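PDB 6KGU: penicillin-binding protein PbpB from Mycobacterium tuberculosis, which builds the cross-linked peptidoglycan of the cell wall from lipid-linked intermediates and is inactivated by beta-lactam antibiotics such as aztreonam. Local coordinates for residues A[338-342]-A[366-372]. Numbering follows the deposited sequence. Where two conformers were deposited one is given.
Sequences PERYY and VPPIDQW
Val366 meets the Tyr342 ring through one methyl, Val366 CG1 lying 4.2 Å from Tyr342 CE1, and its branched side chain also packs against Leu345 of helix 338-347. Its backbone contributes as well: a water hydrogen-bonded to Tyr342 OH donates to Val366 O, so the phenol end of a largely apolar contact keeps a polar partner. Pro367 adds its carbonyl, whose O stands 3.6 Å from Tyr342 CE1 and receives the indole N-H of Trp372 (NE1 to O 2.7 Å, N-H...O angle 154°). That oxygen lies in the indole plane, while the nitrogen sits above the carbonyl plane; this bond within the loop ties the tryptophan back over the turn and helps fix its rotation. The compact ring of Pro368 lies alongside the tyrosine, pointing the same way, and Pro368 CA comes 3.4 Å from Tyr342 OH. Ile369 opens the 3-10 turn with its CB over the face of the Tyr342 ring in a CH-pi contact, 4.1 Å from the centroid. With CG1 anti to the backbone N (chi1 -169°) and the chain extended beyond, CD1 reaches the helix start at Pro338 and Glu339, while CG1 covers one face of the indole. Trp372 closes the segment, its six-membered ring set obliquely to the Tyr342 ring with the planes at 84°. The far rim of this broad side chain reaches the first turn of the helix: Trp372 CZ3 meets Pro338 CB at 3.6 Å, and CH2 lies at the edge of the Tyr341 ring. Here a loop carrying two adjacent prolines and a tryptophan, with a 3-10 turn, packs against a helix N-terminus in the penicillin-binding transpeptidase domain, the Tyr341 side chain about 11 Å from that of Ser269, the probable acylated serine.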
loop_
_atom_site.group_PDB
_atom_site.type_symbol
_atom_site.label_atom_id
_atom_site.label_comp_id
_atom_site.label_asym_id
_atom_site.label_seq_id
_atom_site.Cartn_x
_atom_site.Cartn_y
_atom_site.Cartn_z
ATOM N N PRO A 338 17.537 12.964 -15.232
ATOM C CA PRO A 338 17.459 11.502 -15.026
ATOM C C PRO A 338 18.192 10.996 -13.793
ATOM O O PRO A 338 17.656 10.149 -13.062
ATOM C CB PRO A 338 18.088 10.941 -16.314
ATOM C CG PRO A 338 17.905 12.002 -17.326
ATOM C CD PRO A 338 18.003 13.311 -16.590
ATOM N N GLU A 339 19.405 11.499 -13.537
ATOM C CA GLU A 339 20.216 10.984 -12.436
ATOM C C GLU A 339 19.573 11.255 -11.084
ATOM O O GLU A 339 19.450 10.353 -10.249
ATOM C CB GLU A 339 21.611 11.599 -12.481
ATOM C CG GLU A 339 22.522 10.962 -13.516
ATOM C CD GLU A 339 23.991 11.172 -13.194
ATOM O OE1 GLU A 339 24.372 12.313 -12.856
ATOM O OE2 GLU A 339 24.761 10.187 -13.257
ATOM N N ARG A 340 19.204 12.508 -10.823
ATOM C CA ARG A 340 18.580 12.801 -9.542
ATOM C C ARG A 340 17.221 12.116 -9.442
ATOM O O ARG A 340 16.835 11.653 -8.368
ATOM C CB ARG A 340 18.465 14.312 -9.335
ATOM C CG ARG A 340 19.800 14.987 -8.996
ATOM C CD ARG A 340 19.693 16.495 -8.714
ATOM N NE ARG A 340 19.140 17.248 -9.844
ATOM C CZ ARG A 340 19.176 18.580 -9.944
ATOM N NH1 ARG A 340 19.752 19.301 -8.985
ATOM N NH2 ARG A 340 18.638 19.191 -10.997
ATOM N N TYR A 341 16.494 12.010 -10.557
ATOM C CA TYR A 341 15.216 11.315 -10.508
ATOM C C TYR A 341 15.408 9.848 -10.135
ATOM O O TYR A 341 14.753 9.336 -9.222
ATOM C CB TYR A 341 14.476 11.427 -11.833
ATOM C CG TYR A 341 13.130 10.775 -11.704
ATOM C CD1 TYR A 341 12.072 11.442 -11.086
ATOM C CD2 TYR A 341 12.928 9.463 -12.128
ATOM C CE1 TYR A 341 10.835 10.821 -10.921
ATOM C CE2 TYR A 341 11.714 8.842 -11.979
ATOM C CZ TYR A 341 10.666 9.514 -11.366
ATOM O OH TYR A 341 9.454 8.873 -11.214
ATOM N N TYR A 342 16.303 9.149 -10.838
ATOM C CA TYR A 342 16.537 7.747 -10.514
ATOM C C TYR A 342 17.030 7.580 -9.080
ATOM O O TYR A 342 16.663 6.614 -8.397
ATOM C CB TYR A 342 17.530 7.131 -11.498
ATOM C CG TYR A 342 17.850 5.687 -11.199
ATOM C CD1 TYR A 342 16.960 4.681 -11.534
ATOM C CD2 TYR A 342 19.047 5.330 -10.597
ATOM C CE1 TYR A 342 17.247 3.358 -11.271
ATOM C CE2 TYR A 342 19.349 4.001 -10.329
ATOM C CZ TYR A 342 18.444 3.023 -10.676
ATOM O OH TYR A 342 18.724 1.701 -10.419
ATOM N N VAL A 366 12.272 -1.975 -11.430
ATOM C CA VAL A 366 12.670 -0.628 -11.810
ATOM C C VAL A 366 13.896 -0.734 -12.714
ATOM O O VAL A 366 14.964 -1.150 -12.255
ATOM C CB VAL A 366 13.002 0.253 -10.594
ATOM C CG1 VAL A 366 13.445 1.638 -11.063
ATOM C CG2 VAL A 366 11.832 0.339 -9.606
ATOM N N PRO A 367 13.817 -0.339 -13.979
ATOM C CA PRO A 367 15.005 -0.402 -14.863
ATOM C C PRO A 367 16.128 0.483 -14.350
ATOM O O PRO A 367 15.943 1.695 -14.151
ATOM C CB PRO A 367 14.471 0.099 -16.215
ATOM C CG PRO A 367 13.255 0.878 -15.888
ATOM C CD PRO A 367 12.653 0.255 -14.647
ATOM N N PRO A 368 17.302 -0.093 -14.091
ATOM C CA PRO A 368 18.447 0.725 -13.667
ATOM C C PRO A 368 18.833 1.731 -14.744
ATOM O O PRO A 368 18.582 1.533 -15.936
ATOM C CB PRO A 368 19.562 -0.308 -13.427
ATOM C CG PRO A 368 19.166 -1.488 -14.232
ATOM C CD PRO A 368 17.659 -1.517 -14.222
ATOM N N ILE A 369 19.421 2.844 -14.304
ATOM C CA ILE A 369 19.594 3.969 -15.215
ATOM C C ILE A 369 20.571 3.631 -16.343
ATOM O O ILE A 369 20.364 4.057 -17.487
ATOM C CB ILE A 369 20.005 5.232 -14.431
ATOM C CG1 ILE A 369 19.930 6.470 -15.332
ATOM C CG2 ILE A 369 21.370 5.070 -13.763
ATOM C CD1 ILE A 369 20.209 7.779 -14.595
ATOM N N ASP A 370 21.603 2.818 -16.074
ATOM C CA ASP A 370 22.549 2.503 -17.140
ATOM C C ASP A 370 21.926 1.682 -18.263
ATOM O O ASP A 370 22.559 1.531 -19.313
ATOM C CB ASP A 370 23.787 1.785 -16.587
ATOM C CG ASP A 370 23.452 0.544 -15.779
ATOM O OD1 ASP A 370 22.264 0.158 -15.704
ATOM O OD2 ASP A 370 24.400 -0.054 -15.224
ATOM N N GLN A 371 20.700 1.191 -18.097
ATOM C CA GLN A 371 20.010 0.460 -19.150
ATOM C C GLN A 371 18.809 1.210 -19.712
ATOM O O GLN A 371 18.058 0.641 -20.505
ATOM C CB GLN A 371 19.587 -0.915 -18.631
ATOM C CG GLN A 371 20.758 -1.683 -18.031
ATOM C CD GLN A 371 20.333 -2.934 -17.289
ATOM O OE1 GLN A 371 19.236 -3.458 -17.503
ATOM N NE2 GLN A 371 21.196 -3.410 -16.396
ATOM N N TRP A 372 18.619 2.476 -19.346
ATOM C CA TRP A 372 17.472 3.227 -19.847
ATOM C C TRP A 372 17.540 3.389 -21.364
ATOM O O TRP A 372 18.612 3.582 -21.942
ATOM C CB TRP A 372 17.405 4.609 -19.188
ATOM C CG TRP A 372 16.918 4.602 -17.756
ATOM C CD1 TRP A 372 16.723 3.510 -16.952
ATOM C CD2 TRP A 372 16.550 5.746 -16.968
ATOM N NE1 TRP A 372 16.273 3.905 -15.714
ATOM C CE2 TRP A 372 16.153 5.271 -15.701
ATOM C CE3 TRP A 372 16.515 7.123 -17.216
ATOM C CZ2 TRP A 372 15.739 6.126 -14.680
ATOM C CZ3 TRP A 372 16.096 7.971 -16.203
ATOM C CH2 TRP A 372 15.708 7.469 -14.953
HETATM O O HOH W 1 16.784 0.029 -10.271
#